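Local coordinates for protein peroxisomal acyl-CoA oxidase 1A (Solanum lycopersicum, PDB 2FON) that probably catalyses the FAD-dependent oxidation of acyl-CoA esters in peroxisomal fatty acid beta-oxidation, as other acyl-CoA oxidases do, at residues V37-M40 against K41-W44; S47-D50 against F51-D55. One frame throughout, in Å; residues are numbered along the deposited sequence.

Contact 1. Residues V37-M40 against K41-W44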
ATOM      1  N   VAL B  37      22.545   7.451 -22.986  1.00 69.52           N
ATOM      2  CA  VAL B  37      21.761   7.923 -21.845  1.00 69.44           C
ATOM      3  C   VAL B  37      21.422   9.404 -22.014  1.00 69.40           C
ATOM      4  O   VAL B  37      20.320   9.840 -21.638  1.00 68.52           O
ATOM      5  CB  VAL B  37      22.453   7.655 -20.476  1.00 69.37           C
ATOM      6  CG1 VAL B  37      22.750   6.150 -20.300  1.00 70.58           C
ATOM      7  CG2 VAL B  37      23.728   8.468 -20.342  1.00 70.12           C
ATOM      8  N   ASP B  38      22.354  10.158 -22.613  1.00 69.21           N
ATOM      9  CA  ASP B  38      22.168  11.603 -22.796  1.00 69.08           C
ATOM     10  C   ASP B  38      20.931  11.861 -23.643  1.00 67.98           C
ATOM     11  O   ASP B  38      20.131  12.765 -23.346  1.00 68.69           O
ATOM     12  CB  ASP B  38      23.423  12.272 -23.370  1.00 69.44           C
ATOM     13  CG  ASP B  38      24.651  12.175 -22.398  1.00 73.88           C
ATOM     14  OD1 ASP B  38      25.703  11.591 -22.778  1.00 77.72           O
ATOM     15  OD2 ASP B  38      24.568  12.670 -21.243  1.00 77.35           O
ATOM     16  N   GLU B  39      20.722  11.044 -24.668  1.00 66.02           N
ATOM     17  CA  GLU B  39      19.489  11.181 -25.421  1.00 64.46           C
ATOM     18  C   GLU B  39      18.270  10.642 -24.663  1.00 62.16           C
ATOM     19  O   GLU B  39      17.205  11.233 -24.745  1.00 61.49           O
ATOM     20  CB  GLU B  39      19.599  10.577 -26.827  1.00 65.33           C
ATOM     21  CG  GLU B  39      20.461  11.411 -27.753  1.00 68.38           C
ATOM     22  CD  GLU B  39      19.863  12.777 -28.130  1.00 72.95           C
ATOM     23  OE1 GLU B  39      18.597  12.900 -28.255  1.00 72.14           O
ATOM     24  OE2 GLU B  39      20.691  13.718 -28.327  1.00 73.75           O
ATOM     25  N   MET B  40      18.414   9.547 -23.918  1.00 59.83           N
ATOM     26  CA  MET B  40      17.281   9.091 -23.122  1.00 58.22           C
ATOM     27  C   MET B  40      16.798  10.154 -22.138  1.00 56.65           C
ATOM     28  O   MET B  40      15.595  10.392 -22.007  1.00 56.31           O
ATOM     29  CB  MET B  40      17.541   7.799 -22.402  1.00 58.37           C
ATOM     30  CG  MET B  40      16.214   7.159 -21.966  1.00 58.23           C
ATOM     31  SD  MET B  40      15.277   6.401 -23.296  1.00 60.47           S
ATOM     32  CE  MET B  40      16.268   4.975 -23.616  1.00 58.70           C
ATOM     33  N   LYS B  41      17.749  10.818 -21.509  1.00 54.16           N
ATOM     34  CA  LYS B  41      17.461  11.927 -20.709  1.00 53.03           C
ATOM     35  C   LYS B  41      16.515  12.835 -21.477  1.00 54.90           C
ATOM     36  O   LYS B  41      15.432  13.194 -20.954  1.00 56.69           O
ATOM     37  CB  LYS B  41      18.736  12.635 -20.317  1.00 52.07           C
ATOM     38  CG  LYS B  41      19.756  11.754 -19.575  1.00 50.64           C
ATOM     39  CD  LYS B  41      20.501  12.555 -18.522  1.00 51.49           C
ATOM     40  CE  LYS B  41      21.443  11.720 -17.647  1.00 51.49           C
ATOM     41  NZ  LYS B  41      22.337  12.630 -16.867  1.00 50.86           N
ATOM     42  N   ILE B  42      16.872  13.199 -22.715  1.00 55.50           N
ATOM     43  CA  ILE B  42      16.032  14.125 -23.490  1.00 54.59           C
ATOM     44  C   ILE B  42      14.663  13.498 -23.725  1.00 53.95           C
ATOM     45  O   ILE B  42      13.656  14.166 -23.606  1.00 54.12           O
ATOM     46  CB  ILE B  42      16.720  14.656 -24.823  1.00 54.45           C
ATOM     47  CG1 ILE B  42      17.667  15.809 -24.529  1.00 56.79           C
ATOM     48  CG2 ILE B  42      15.746  15.278 -25.773  1.00 52.33           C
ATOM     49  CD1 ILE B  42      19.143  15.541 -24.883  1.00 59.59           C
ATOM     50  N   VAL B  43      14.595  12.222 -24.020  1.00 54.00           N
ATOM     51  CA  VAL B  43      13.257  11.659 -24.232  1.00 56.16           C
ATOM     52  C   VAL B  43      12.357  11.770 -22.983  1.00 57.06           C
ATOM     53  O   VAL B  43      11.197  12.183 -23.055  1.00 57.38           O
ATOM     54  CB  VAL B  43      13.280  10.205 -24.678  1.00 56.13           C
ATOM     55  CG1 VAL B  43      11.841   9.710 -24.912  1.00 55.24           C
ATOM     56  CG2 VAL B  43      14.112  10.078 -25.936  1.00 56.30           C
ATOM     57  N   TRP B  44      12.914  11.428 -21.833  1.00 57.50           N
ATOM     58  CA  TRP B  44      12.181  11.534 -20.600  1.00 57.18           C
ATOM     59  C   TRP B  44      11.759  12.953 -20.370  1.00 56.97           C
ATOM     60  O   TRP B  44      10.584  13.211 -20.078  1.00 57.48           O
ATOM     61  CB  TRP B  44      13.026  11.061 -19.427  1.00 57.45           C
ATOM     62  CG  TRP B  44      12.238  11.114 -18.222  1.00 57.03           C
ATOM     63  CD1 TRP B  44      12.256  12.099 -17.260  1.00 54.14           C
ATOM     64  CD2 TRP B  44      11.226  10.195 -17.859  1.00 56.03           C
ATOM     65  NE1 TRP B  44      11.314  11.822 -16.312  1.00 55.89           N
ATOM     66  CE2 TRP B  44      10.674  10.650 -16.638  1.00 56.21           C
ATOM     67  CE3 TRP B  44      10.745   9.021 -18.427  1.00 56.47           C
ATOM     68  CZ2 TRP B  44       9.654   9.961 -15.968  1.00 55.32           C
ATOM     69  CZ3 TRP B  44       9.718   8.329 -17.765  1.00 57.28           C
ATOM     70  CH2 TRP B  44       9.179   8.815 -16.543  1.00 56.60           C
TER
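Val37 to Trp44 form nearly the whole of the short helix 37-45, and their main contacts are i to i+4 backbone bonds. Trp44 N donates to Met40 O and Val43 N to Glu39 O, both at 2.9 Å. The bond from Ile42 N to Asp38 O is weak, at 3.3 Å. Beside it, the CD1 end of Ile42 rests on the same Asp38 O, also at 3.3 Å. The Glu39 and Ile42 side chains run side by side and point the same way, with Glu39 OE2 4.2 Å from Ile42 CD1. The helix is amphipathic and belongs to the acyl-CoA oxidase N-terminal region. Its buried face carries Met40, Val43 and Trp44. Met40 and Val43 pack on helices 347-380 and 567-585, and Trp44 on helix 347-380. Val43 CG2 lies 3.5 Å from Glu39 O. The indole of Trp44 is swung away from the first turn, its CG anti to the backbone N (chi1 -177°). There it meets Tyr361 edge-to-face and makes a cation-pi contact with Arg364. Lys41 NZ is hydrogen-bonded to Asn627 and stands 4.9 Å from Asp38 OD2, too far for a direct contact.

Contact 2. Residues S47-D50 against F51-D55; sequences SRHD and FELTD
Asp50 O accepts from Thr54 N at 2.7 Å. For the Thr54 side chain, chi1 of -55° puts OG1 beside the backbone N, 3.0 Å from Asp50 O, but its modelled place is less sure. Leu53 N donates to His49 O at 3.1 Å and, weakly, to Asp50 O. This side is the tighter one: Leu53 is buried, and it and Thr54 lie against Met107 of helix 102-112. Phe51 CB sits 3.6 Å from Ser47 O, and the Phe51 side chain packs on Ala45 of helix 37-45. Arg48, His49 and Glu52 are exposed on the looser face, though Arg48 still touches Ile42 and His49 touches Glu103 of helix 102-112. The His49 ring only grazes Leu53, CE1 to CD1 at 4.2 Å, at an oblique angle. Glu52 turns its carboxylate to a salt bridge with Arg56. At the start of the helix, Ser47 OG accepts from Asp50 N at 2.8 Å, with an N-H...O angle of 163°. In turn, Ser47 OG gives Asp50 OD1 a weak bond at 2.9 Å. Ser47 is thus the N-cap of helix 48-62.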
ATOM      1  N   SER B  47      11.684  17.274 -24.442  1.00 61.96           N
ATOM      2  CA  SER B  47      12.308  18.178 -25.426  1.00 60.99           C
ATOM      3  C   SER B  47      13.631  18.647 -24.833  1.00 61.85           C
ATOM      4  O   SER B  47      13.913  18.371 -23.652  1.00 61.67           O
ATOM      5  CB  SER B  47      11.428  19.406 -25.705  1.00 60.98           C
ATOM      6  OG  SER B  47      11.706  20.523 -24.834  1.00 59.16           O
ATOM      7  N   ARG B  48      14.433  19.362 -25.643  1.00 62.80           N
ATOM      8  CA  ARG B  48      15.771  19.868 -25.239  1.00 63.51           C
ATOM      9  C   ARG B  48      15.594  21.077 -24.364  1.00 63.85           C
ATOM     10  O   ARG B  48      16.372  21.321 -23.439  1.00 63.65           O
ATOM     11  CB  ARG B  48      16.580  20.311 -26.432  1.00 62.98           C
ATOM     12  CG  ARG B  48      16.836  19.247 -27.400  1.00 65.62           C
ATOM     13  CD  ARG B  48      18.190  18.684 -27.129  1.00 69.03           C
ATOM     14  NE  ARG B  48      18.771  18.008 -28.283  1.00 68.31           N
ATOM     15  CZ  ARG B  48      20.012  17.549 -28.275  1.00 70.96           C
ATOM     16  NH1 ARG B  48      20.759  17.714 -27.185  1.00 71.70           N
ATOM     17  NH2 ARG B  48      20.518  16.941 -29.341  1.00 73.19           N
ATOM     18  N   HIS B  49      14.579  21.854 -24.712  1.00 64.45           N
ATOM     19  CA  HIS B  49      14.176  22.941 -23.903  1.00 65.66           C
ATOM     20  C   HIS B  49      13.836  22.391 -22.509  1.00 66.34           C
ATOM     21  O   HIS B  49      14.399  22.848 -21.523  1.00 66.60           O
ATOM     22  CB  HIS B  49      13.003  23.675 -24.536  1.00 65.55           C
ATOM     23  CG  HIS B  49      12.656  24.943 -23.827  1.00 68.12           C
ATOM     24  ND1 HIS B  49      11.602  25.039 -22.935  1.00 71.17           N
ATOM     25  CD2 HIS B  49      13.253  26.158 -23.835  1.00 69.36           C
ATOM     26  CE1 HIS B  49      11.548  26.267 -22.449  1.00 70.15           C
ATOM     27  NE2 HIS B  49      12.544  26.961 -22.971  1.00 70.06           N
ATOM     28  N   ASP B  50      12.983  21.370 -22.437  1.00 66.87           N
ATOM     29  CA  ASP B  50      12.504  20.872 -21.147  1.00 67.59           C
ATOM     30  C   ASP B  50      13.655  20.396 -20.277  1.00 67.13           C
ATOM     31  O   ASP B  50      13.754  20.710 -19.071  1.00 66.50           O
ATOM     32  CB  ASP B  50      11.518  19.712 -21.335  1.00 68.19           C
ATOM     33  CG  ASP B  50      10.158  20.156 -21.912  1.00 71.73           C
ATOM     34  OD1 ASP B  50       9.724  19.522 -22.911  1.00 73.49           O
ATOM     35  OD2 ASP B  50       9.500  21.094 -21.360  1.00 73.72           O
ATOM     36  N   PHE B  51      14.522  19.621 -20.911  1.00 66.75           N
ATOM     37  CA  PHE B  51      15.650  19.050 -20.217  1.00 66.44           C
ATOM     38  C   PHE B  51      16.616  20.108 -19.686  1.00 67.18           C
ATOM     39  O   PHE B  51      17.024  20.023 -18.524  1.00 68.05           O
ATOM     40  CB  PHE B  51      16.413  18.104 -21.125  1.00 66.09           C
ATOM     41  CG  PHE B  51      17.631  17.559 -20.490  1.00 62.95           C
ATOM     42  CD1 PHE B  51      17.513  16.636 -19.476  1.00 55.93           C
ATOM     43  CD2 PHE B  51      18.905  18.024 -20.888  1.00 59.88           C
ATOM     44  CE1 PHE B  51      18.638  16.149 -18.873  1.00 59.61           C
ATOM     45  CE2 PHE B  51      20.059  17.566 -20.291  1.00 57.64           C
ATOM     46  CZ  PHE B  51      19.946  16.624 -19.287  1.00 62.86           C
ATOM     47  N   GLU B  52      16.984  21.069 -20.537  1.00 66.49           N
ATOM     48  CA  GLU B  52      17.785  22.196 -20.134  1.00 66.90           C
ATOM     49  C   GLU B  52      17.228  22.868 -18.869  1.00 66.46           C
ATOM     50  O   GLU B  52      17.983  23.261 -17.978  1.00 66.06           O
ATOM     51  CB  GLU B  52      17.839  23.216 -21.281  1.00 67.48           C
ATOM     52  CG  GLU B  52      19.030  24.190 -21.258  1.00 69.26           C
ATOM     53  CD  GLU B  52      18.950  25.312 -20.192  1.00 74.93           C
ATOM     54  OE1 GLU B  52      17.839  25.711 -19.722  1.00 76.04           O
ATOM     55  OE2 GLU B  52      20.037  25.831 -19.835  1.00 77.20           O
ATOM     56  N   LEU B  53      15.906  22.994 -18.812  1.00 66.35           N
ATOM     57  CA  LEU B  53      15.222  23.710 -17.745  1.00 66.75           C
ATOM     58  C   LEU B  53      15.109  22.829 -16.514  1.00 67.18           C
ATOM     59  O   LEU B  53      15.378  23.271 -15.392  1.00 67.22           O
ATOM     60  CB  LEU B  53      13.834  24.122 -18.227  1.00 66.67           C
ATOM     61  CG  LEU B  53      12.966  25.050 -17.378  1.00 68.21           C
ATOM     62  CD1 LEU B  53      12.194  25.991 -18.298  1.00 69.25           C
ATOM     63  CD2 LEU B  53      11.972  24.263 -16.443  1.00 70.78           C
ATOM     64  N   THR B  54      14.718  21.576 -16.707  1.00 67.10           N
ATOM     65  CA  THR B  54      14.740  20.681 -15.585  1.00 67.28           C
ATOM     66  C   THR B  54      16.159  20.633 -15.016  1.00 67.37           C
ATOM     67  O   THR B  54      16.353  20.819 -13.805  1.00 67.26           O
ATOM     68  CB  THR B  54      14.259  19.276 -15.952  1.00 67.81           C
ATOM     69  OG1 THR B  54      12.957  19.367 -16.533  1.00 68.42           O
ATOM     70  CG2 THR B  54      14.177  18.398 -14.717  1.00 66.80           C
ATOM     71  N   ASP B  55      17.155  20.434 -15.872  1.00 66.12           N
ATOM     72  CA  ASP B  55      18.489  20.204 -15.346  1.00 66.37           C
ATOM     73  C   ASP B  55      19.064  21.360 -14.526  1.00 66.64           C
ATOM     74  O   ASP B  55      19.750  21.147 -13.522  1.00 66.50           O
ATOM     75  CB  ASP B  55      19.463  19.856 -16.465  1.00 66.45           C
ATOM     76  CG  ASP B  55      20.776  19.339 -15.942  1.00 66.56           C
ATOM     77  OD1 ASP B  55      20.745  18.363 -15.155  1.00 67.78           O
ATOM     78  OD2 ASP B  55      21.834  19.903 -16.321  1.00 66.63           O
TER

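In the fold
Contact 1 comes first along the chain and closes before contact 2 opens. Their centres are about 10 Å apart. Contact 1 lies on helix 37-45 and contact 2 on the start of helix 48-62. The two helices follow each other in the acyl-CoA oxidase N-terminal region, joined by a short turn that ends in the Ser47 cap. They also touch: Lys41 CB meets Phe51 CE1 at 3.8 Å and Ile42 CD1 meets Arg48 NH1 at 3.6 Å. A long, weak ion pair joins Glu39 and Arg48. Asn627, the partner of Lys41, also bonds Asp55 OD1. Both contacts thus belong to two consecutive helices that pack against each other, away from the FAD-binding residues.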